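Local coordinates for protein C.Elegans p53 tumor suppressor-like transcription factor (Caenorhabditis elegans, PDB 1T4W) that activates transcription by binding the p53 DNA consensus sequence, promoting germline apoptosis after genotoxic stress and ensuring proper meiotic chromosome segregation, at residues Cys37-Gln42 and Phe133-Met138; Ile60-Tyr65 and Ser80-Cys85; Asp98-Ile103 and Phe137-Lys142. All coordinates share one frame; numbering follows the deposited sequence.

Interaction 1. Residues Cys37-Gln42 and Phe133-Met138; sequences CLVPIQ and FDIIFM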
# COMPACT_ATOMS: atom_id res chain seq x y z
N CYS A 37 -3.56 7.86 10.69
CA CYS A 37 -2.81 9.00 10.14
C CYS A 37 -2.76 8.92 8.62
O CYS A 37 -2.61 7.84 8.05
CB CYS A 37 -1.37 9.03 10.70
SG CYS A 37 -1.31 9.35 12.50
N LEU A 38 -2.88 10.08 7.98
CA LEU A 38 -2.87 10.18 6.52
C LEU A 38 -1.47 10.03 5.97
O LEU A 38 -0.60 10.86 6.23
CB LEU A 38 -3.46 11.53 6.07
CG LEU A 38 -4.93 11.69 6.47
CD1 LEU A 38 -5.37 13.14 6.27
CD2 LEU A 38 -5.78 10.74 5.65
N VAL A 39 -1.25 8.95 5.23
CA VAL A 39 0.06 8.73 4.63
C VAL A 39 -0.06 9.16 3.16
O VAL A 39 -0.85 8.61 2.40
CB VAL A 39 0.48 7.25 4.68
CG1 VAL A 39 1.87 7.10 4.09
CG2 VAL A 39 0.44 6.72 6.11
N PRO A 40 0.75 10.15 2.75
CA PRO A 40 0.75 10.67 1.38
C PRO A 40 1.50 9.75 0.40
O PRO A 40 2.71 9.60 0.47
CB PRO A 40 1.42 12.04 1.53
CG PRO A 40 2.43 11.79 2.65
CD PRO A 40 1.66 10.91 3.64
N ILE A 41 0.74 9.13 -0.49
CA ILE A 41 1.31 8.21 -1.48
C ILE A 41 1.33 8.84 -2.88
O ILE A 41 0.44 9.62 -3.25
CB ILE A 41 0.46 6.90 -1.61
CG1 ILE A 41 0.35 6.18 -0.25
CG2 ILE A 41 1.06 5.99 -2.72
CD1 ILE A 41 1.70 5.66 0.31
N GLN A 42 2.36 8.50 -3.64
CA GLN A 42 2.43 8.96 -5.02
C GLN A 42 2.76 7.74 -5.87
O GLN A 42 3.78 7.09 -5.64
CB GLN A 42 3.54 9.98 -5.22
CG GLN A 42 3.35 11.25 -4.41
CD GLN A 42 4.15 12.40 -4.98
OE1 GLN A 42 5.36 12.28 -5.22
NE2 GLN A 42 3.49 13.53 -5.20
N PHE A 133 -2.67 10.37 -3.56
CA PHE A 133 -3.74 10.18 -2.59
C PHE A 133 -3.14 9.84 -1.24
O PHE A 133 -1.96 9.47 -1.14
CB PHE A 133 -4.68 9.03 -3.03
CG PHE A 133 -3.98 7.71 -3.25
CD1 PHE A 133 -3.77 6.82 -2.20
CD2 PHE A 133 -3.49 7.38 -4.51
CE1 PHE A 133 -3.07 5.61 -2.39
CE2 PHE A 133 -2.78 6.18 -4.72
CZ PHE A 133 -2.57 5.29 -3.65
N ASP A 134 -3.94 9.99 -0.20
CA ASP A 134 -3.48 9.60 1.11
C ASP A 134 -4.11 8.27 1.41
O ASP A 134 -5.23 8.00 0.98
CB ASP A 134 -3.94 10.55 2.20
CG ASP A 134 -3.28 11.88 2.10
OD1 ASP A 134 -2.07 11.91 1.82
OD2 ASP A 134 -3.98 12.89 2.31
N ILE A 135 -3.37 7.42 2.11
CA ILE A 135 -3.95 6.17 2.55
C ILE A 135 -3.95 6.26 4.08
O ILE A 135 -3.04 6.86 4.67
CB ILE A 135 -3.15 4.95 2.09
CG1 ILE A 135 -3.81 3.67 2.61
CG2 ILE A 135 -1.71 5.07 2.56
CD1 ILE A 135 -3.35 2.40 1.90
N ILE A 136 -4.97 5.71 4.73
CA ILE A 136 -5.02 5.75 6.18
C ILE A 136 -5.41 4.37 6.70
O ILE A 136 -6.33 3.74 6.17
CB ILE A 136 -5.99 6.88 6.66
CG1 ILE A 136 -6.01 6.93 8.19
CG2 ILE A 136 -7.42 6.63 6.14
CD1 ILE A 136 -6.91 8.03 8.73
N PHE A 137 -4.68 3.87 7.69
CA PHE A 137 -4.92 2.53 8.26
C PHE A 137 -5.73 2.65 9.54
O PHE A 137 -5.40 3.44 10.43
CB PHE A 137 -3.58 1.84 8.52
CG PHE A 137 -2.75 1.69 7.28
CD1 PHE A 137 -3.00 0.64 6.38
CD2 PHE A 137 -1.80 2.64 6.95
CE1 PHE A 137 -2.30 0.54 5.16
CE2 PHE A 137 -1.08 2.55 5.73
CZ PHE A 137 -1.34 1.50 4.83
N MET A 138 -6.82 1.89 9.62
CA MET A 138 -7.71 1.97 10.76
C MET A 138 -7.67 0.77 11.71
O MET A 138 -8.64 0.47 12.39
CB MET A 138 -9.13 2.26 10.28
CG MET A 138 -9.27 3.63 9.60
SD MET A 138 -8.67 5.01 10.64
CE MET A 138 -9.97 5.06 11.87
O HOH W 1 -2.63 5.42 9.14
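I41 lies over the ring of F133 where two central strands of the four-stranded antiparallel sheet, one of the two sheets of the p53-type beta sandwich, run side by side. The short axes of 39-42 and 133-137 approach to 4.5 Å at 134°, a marked twist from strictly antiparallel. V39 and I41 form hydrogen-bonded pairs with I135 and F133, and P40 with D134 forms the non-hydrogen-bonded pair between them. Each hydrogen-bonded pair has two bonds: V39 N to I135 O and I135 N to V39 O are both 2.8 Å, whereas F133 N to I41 O is longer at 3.2 Å.

V39, I41, F133 and I135 share the face turned to the interior. F133 holds CG between its backbone N and carbonyl carbon (chi1 56°), which turns the ring toward strand 39-42. I41 CB stands above one face of the F133 ring, offset toward the rim, 4.2 Å from its centroid, in a CH-pi contact; I41 CG2 reaches F133 CZ. The other branch, I41 CG1, meets I135 CG2 at 3.7 Å, and the same methyl packs against V39 CB. I135 extends CG1 anti to its backbone N (chi1 179°), carrying the long branch away from 37-42 toward F101. Farther along, V39 CG2 comes near the plane of the F137 ring at its edge.

The other face carries P40 and D134. L38 CD2 bridges D134 CB and I136 CB, while D134 OD2 is taken by N105 ND2, so the buried carboxylate has a polar partner. Past the paired residues, one water accepts from both C37 N and F137 N. P40 offers no N-H to the carboxylate; instead, D134 OD1 rests 3.1 Å from P40 CA.

Interaction 2. Residues Ile60-Tyr65 and Ser80-Cys85; sequences IRFVKY and SDVMKC. With ZN (zinc ion), chain B.
R61 NH1 meets D81 OD1 at 2.6 Å in a buried salt bridge, with an N-H...O angle of 160°. The oxygen lies close to the guanidinium plane, but the nitrogen reaches its syn side from 35° out of the carboxylate plane, the two flat groups being turned 67° apart. A bend at chi3 curls the arginine back so that its NH1 edge faces the aspartate; V63 CG1 covers one guanidinium face over its centre. Water 2 accepts from R61 NE and F62 N, and lies 2.8 Å from D81 OD1, to which it probably donates.

K64 supplies a second polar grip. Its backbone N donates to S80 O at 3.0 Å, and its chain, largely extended until it bends at chi4, brings NZ to D81 O at 2.9 Å, arriving from above the carbonyl plane. Beside these charged groups V82 packs CG2 against F62 CD2 at 3.7 Å, and the same methyl sits beside the carbonyl carbon of V63. V82 N donates to F62 O, while water 3 donates to both F62 O and V82 O.

The backbone bonds from K64 N and V82 N flank a single bridge, V63 with D81, that joins an irregular segment to strand 57-65 of the larger sheet of the p53-type beta sandwich. That segment leads into the zinc site: C85, at the N-cap of helix 86-90, binds zinc through SG at 2.4 Å, with H88, C139 and C143 completing the coordination.

In the second shell, D81 OD2 accepts from S118 N and R61 NH2 donates to N77 O. S80 OG nestles 3.3 Å from V63 CB, its hydrogen bond being to A74 O.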
# COMPACT_ATOMS: atom_id res chain seq x y z
N ILE A 60 -5.70 -0.73 -5.75
CA ILE A 60 -4.89 -0.62 -4.54
C ILE A 60 -5.34 -1.69 -3.53
O ILE A 60 -6.52 -1.76 -3.19
CB ILE A 60 -5.07 0.76 -3.88
CG1 ILE A 60 -4.73 1.87 -4.88
CG2 ILE A 60 -4.18 0.87 -2.63
CD1 ILE A 60 -5.34 3.22 -4.53
N ARG A 61 -4.40 -2.51 -3.09
CA ARG A 61 -4.69 -3.58 -2.14
C ARG A 61 -3.74 -3.53 -0.95
O ARG A 61 -2.65 -2.96 -1.02
CB ARG A 61 -4.52 -4.95 -2.81
CG ARG A 61 -5.56 -5.31 -3.90
CD ARG A 61 -5.49 -6.84 -4.17
NE ARG A 61 -5.96 -7.58 -3.01
CZ ARG A 61 -5.75 -8.87 -2.78
NH1 ARG A 61 -6.25 -9.43 -1.68
NH2 ARG A 61 -5.04 -9.60 -3.63
N PHE A 62 -4.17 -4.14 0.15
CA PHE A 62 -3.35 -4.19 1.33
C PHE A 62 -3.48 -5.64 1.81
O PHE A 62 -4.51 -6.06 2.37
CB PHE A 62 -3.80 -3.17 2.37
CG PHE A 62 -2.84 -3.02 3.53
CD1 PHE A 62 -1.51 -2.67 3.30
CD2 PHE A 62 -3.27 -3.25 4.84
CE1 PHE A 62 -0.60 -2.53 4.35
CE2 PHE A 62 -2.38 -3.12 5.92
CZ PHE A 62 -1.03 -2.76 5.67
N VAL A 63 -2.41 -6.39 1.57
CA VAL A 63 -2.36 -7.81 1.86
C VAL A 63 -1.24 -8.26 2.80
O VAL A 63 -0.35 -7.47 3.15
CB VAL A 63 -2.19 -8.61 0.53
CG1 VAL A 63 -3.19 -8.08 -0.51
CG2 VAL A 63 -0.75 -8.48 -0.01
N LYS A 64 -1.30 -9.52 3.20
CA LYS A 64 -0.28 -10.10 4.07
C LYS A 64 0.33 -11.31 3.39
O LYS A 64 -0.32 -11.96 2.57
CB LYS A 64 -0.87 -10.50 5.43
CG LYS A 64 -1.86 -11.64 5.40
CD LYS A 64 -2.52 -11.78 6.77
CE LYS A 64 -3.56 -12.89 6.80
NZ LYS A 64 -4.63 -12.69 5.79
N TYR A 65 1.57 -11.60 3.72
CA TYR A 65 2.25 -12.73 3.12
C TYR A 65 3.35 -13.18 4.07
O TYR A 65 3.64 -12.50 5.06
CB TYR A 65 2.84 -12.32 1.76
CG TYR A 65 4.02 -11.36 1.82
CD1 TYR A 65 5.32 -11.82 2.10
CD2 TYR A 65 3.85 -9.99 1.61
CE1 TYR A 65 6.41 -10.94 2.18
CE2 TYR A 65 4.92 -9.10 1.69
CZ TYR A 65 6.21 -9.57 1.97
OH TYR A 65 7.27 -8.69 2.05
N SER A 80 -5.90 -12.91 0.42
CA SER A 80 -4.80 -12.48 1.29
C SER A 80 -4.95 -11.15 2.02
O SER A 80 -3.98 -10.64 2.57
CB SER A 80 -3.50 -12.46 0.49
OG SER A 80 -3.57 -11.42 -0.47
N ASP A 81 -6.14 -10.56 2.03
CA ASP A 81 -6.28 -9.27 2.70
C ASP A 81 -5.83 -9.26 4.15
O ASP A 81 -5.95 -10.27 4.86
CB ASP A 81 -7.73 -8.80 2.70
CG ASP A 81 -8.21 -8.45 1.32
OD1 ASP A 81 -7.37 -8.30 0.42
OD2 ASP A 81 -9.43 -8.32 1.15
N VAL A 82 -5.32 -8.11 4.60
CA VAL A 82 -4.98 -7.95 6.00
C VAL A 82 -6.39 -7.70 6.56
O VAL A 82 -7.13 -6.88 6.01
CB VAL A 82 -4.13 -6.70 6.27
CG1 VAL A 82 -3.90 -6.56 7.77
CG2 VAL A 82 -2.82 -6.82 5.53
N MET A 83 -6.76 -8.42 7.62
CA MET A 83 -8.10 -8.32 8.18
C MET A 83 -8.19 -7.41 9.39
O MET A 83 -7.42 -7.54 10.34
CB MET A 83 -8.61 -9.71 8.57
CG MET A 83 -8.56 -10.74 7.45
SD MET A 83 -9.48 -10.21 5.98
CE MET A 83 -11.17 -10.24 6.55
N LYS A 84 -9.16 -6.52 9.35
CA LYS A 84 -9.40 -5.55 10.42
C LYS A 84 -9.87 -6.32 11.67
O LYS A 84 -10.61 -7.29 11.53
CB LYS A 84 -10.47 -4.60 9.94
CG LYS A 84 -10.53 -3.27 10.62
CD LYS A 84 -11.57 -2.42 9.93
CE LYS A 84 -11.61 -1.03 10.46
NZ LYS A 84 -12.44 -0.24 9.51
N CYS A 85 -9.47 -5.92 12.87
CA CYS A 85 -9.93 -6.64 14.06
C CYS A 85 -11.39 -6.32 14.34
O CYS A 85 -11.97 -5.36 13.80
CB CYS A 85 -9.08 -6.32 15.29
SG CYS A 85 -9.36 -4.70 16.03
ZN ZN B . -7.62 -3.24 15.29
O HOH W 2 -6.40 -5.85 -0.37
O HOH W 3 -6.58 -5.23 3.85

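Interaction 3. Residues Asp98-Ile103 and Phe137-Lys142; sequences DSFFYI and FMCQEK. With ZN (zinc ion), chain B.
F100 lays one ring face against C139, whose CB stands 3.4 Å above the plane, offset toward the rim, in a CH-pi contact. With SG anti to its backbone N (chi1 -179°), the cysteine sends its sulfur past the same ring at an oblique 4.5 Å from the centroid and on to the zinc ion, which it binds at 2.4 Å. At the edge of this ring, F100 CD1 meets F137 CD1 at 4.1 Å, edge near edge; F101 CB also packs on F137 CD1.

M138 holds CG anti to its carbonyl carbon (chi1 -65°), which sets M138 CG 3.5 Å from Y102 CE1, near the plane of the tyrosine ring; bends at chi2 and chi3 then lead the sulfur away. Toward the polar edge, M138 N donates to F100 O at 2.9 Å and 174°, almost straight. S99 OG donates to F101 O on an in-plane lone pair, and Y102 OH is hydrogen-bonded to P96 O.

F101 and F137 form a non-hydrogen-bonded antiparallel pair where strands 101-104 and 130-137 adjoin. The F100 ring is packed against I177 of strand 166-177, and helix 86-90 brings H88 to the same zinc.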
# COMPACT_ATOMS: atom_id res chain seq x y z
N ASP A 98 -15.60 -2.58 7.42
CA ASP A 98 -14.64 -3.65 7.66
C ASP A 98 -13.33 -3.54 6.87
O ASP A 98 -12.49 -4.44 6.95
CB ASP A 98 -15.30 -5.01 7.40
CG ASP A 98 -15.81 -5.13 6.00
OD1 ASP A 98 -15.81 -4.10 5.29
OD2 ASP A 98 -16.22 -6.23 5.59
N SER A 99 -13.15 -2.46 6.09
CA SER A 99 -11.90 -2.35 5.33
C SER A 99 -10.78 -1.94 6.29
O SER A 99 -10.96 -1.07 7.14
CB SER A 99 -12.01 -1.32 4.22
OG SER A 99 -10.84 -1.32 3.43
N PHE A 100 -9.63 -2.58 6.15
CA PHE A 100 -8.49 -2.27 7.00
C PHE A 100 -7.97 -0.84 6.70
O PHE A 100 -7.49 -0.12 7.60
CB PHE A 100 -7.38 -3.30 6.76
CG PHE A 100 -6.34 -3.36 7.87
CD1 PHE A 100 -5.36 -2.37 7.98
CD2 PHE A 100 -6.39 -4.38 8.82
CE1 PHE A 100 -4.42 -2.40 9.04
CE2 PHE A 100 -5.47 -4.41 9.89
CZ PHE A 100 -4.49 -3.42 9.99
N PHE A 101 -8.10 -0.43 5.45
CA PHE A 101 -7.59 0.87 5.02
C PHE A 101 -8.56 1.66 4.15
O PHE A 101 -9.49 1.11 3.58
CB PHE A 101 -6.28 0.68 4.23
CG PHE A 101 -6.47 0.01 2.89
CD1 PHE A 101 -6.86 -1.31 2.80
CD2 PHE A 101 -6.28 0.73 1.71
CE1 PHE A 101 -7.06 -1.93 1.56
CE2 PHE A 101 -6.47 0.13 0.46
CZ PHE A 101 -6.86 -1.21 0.38
N TYR A 102 -8.32 2.96 4.05
CA TYR A 102 -9.15 3.85 3.24
C TYR A 102 -8.28 4.82 2.43
O TYR A 102 -7.09 5.02 2.72
CB TYR A 102 -10.12 4.64 4.12
CG TYR A 102 -10.98 3.76 5.00
CD1 TYR A 102 -10.53 3.33 6.26
CD2 TYR A 102 -12.22 3.30 4.55
CE1 TYR A 102 -11.30 2.45 7.03
CE2 TYR A 102 -12.99 2.43 5.31
CZ TYR A 102 -12.52 2.01 6.55
OH TYR A 102 -13.26 1.10 7.26
N ILE A 103 -8.89 5.41 1.41
CA ILE A 103 -8.22 6.34 0.52
C ILE A 103 -8.87 7.72 0.69
O ILE A 103 -10.09 7.86 0.58
CB ILE A 103 -8.36 5.85 -0.95
CG1 ILE A 103 -7.81 4.43 -1.07
CG2 ILE A 103 -7.66 6.81 -1.92
CD1 ILE A 103 -6.34 4.29 -0.70
N PHE A 137 -4.68 3.87 7.69
CA PHE A 137 -4.92 2.53 8.26
C PHE A 137 -5.73 2.65 9.54
O PHE A 137 -5.40 3.44 10.43
CB PHE A 137 -3.58 1.84 8.52
CG PHE A 137 -2.75 1.69 7.28
CD1 PHE A 137 -3.00 0.64 6.38
CD2 PHE A 137 -1.80 2.64 6.95
CE1 PHE A 137 -2.30 0.54 5.16
CE2 PHE A 137 -1.08 2.55 5.73
CZ PHE A 137 -1.34 1.50 4.83
N MET A 138 -6.82 1.89 9.62
CA MET A 138 -7.71 1.97 10.76
C MET A 138 -7.67 0.77 11.71
O MET A 138 -8.64 0.47 12.39
CB MET A 138 -9.13 2.26 10.28
CG MET A 138 -9.27 3.63 9.60
SD MET A 138 -8.67 5.01 10.64
CE MET A 138 -9.97 5.06 11.87
N CYS A 139 -6.54 0.09 11.73
CA CYS A 139 -6.35 -1.04 12.64
C CYS A 139 -4.83 -1.13 12.69
O CYS A 139 -4.14 -0.47 11.91
CB CYS A 139 -7.02 -2.30 12.09
SG CYS A 139 -6.90 -3.79 13.11
N GLN A 140 -4.29 -1.91 13.60
CA GLN A 140 -2.85 -1.96 13.66
C GLN A 140 -2.28 -3.31 14.03
O GLN A 140 -3.00 -4.24 14.41
CB GLN A 140 -2.38 -0.89 14.62
CG GLN A 140 -2.78 -1.13 16.05
CD GLN A 140 -2.56 0.10 16.88
OE1 GLN A 140 -1.57 0.80 16.71
NE2 GLN A 140 -3.47 0.36 17.81
N GLU A 141 -0.96 -3.42 13.91
CA GLU A 141 -0.25 -4.64 14.20
C GLU A 141 -0.62 -5.19 15.59
O GLU A 141 -0.87 -6.38 15.75
CB GLU A 141 1.26 -4.36 14.16
CG GLU A 141 2.14 -5.58 13.96
CD GLU A 141 3.60 -5.20 13.90
OE1 GLU A 141 4.21 -4.99 14.97
OE2 GLU A 141 4.12 -5.07 12.77
N LYS A 142 -0.66 -4.30 16.57
CA LYS A 142 -0.96 -4.69 17.94
C LYS A 142 -2.26 -5.49 18.05
O LYS A 142 -2.39 -6.36 18.91
CB LYS A 142 -1.02 -3.44 18.81
CG LYS A 142 -1.01 -3.70 20.30
CD LYS A 142 -1.02 -2.39 21.08
CE LYS A 142 -0.95 -2.66 22.58
NZ LYS A 142 -0.99 -1.40 23.39
ZN ZN B . -7.62 -3.24 15.29

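How the interactions relate
All three contacts are largely buried, but their chemistry changes across the p53-type fold. Interaction 1 is regular strand pairing within the four-stranded sheet, with aliphatic and phenyl groups on its inner face. Interaction 3 starts on the same strand, 130-137, and shares F137 and M138 with it, but moves to an edge strand of that sheet, 101-104, and runs out into the zinc loop. Interaction 2 belongs to the larger, facing sheet and relies more on charge and water. Among the places where the sheets meet, F137 CE1 packs on F62 CZ at 3.6 Å. Interactions 2 and 3 converge on zinc through C85 and C139, and K84 NZ reaches S99 O at 2.9 Å.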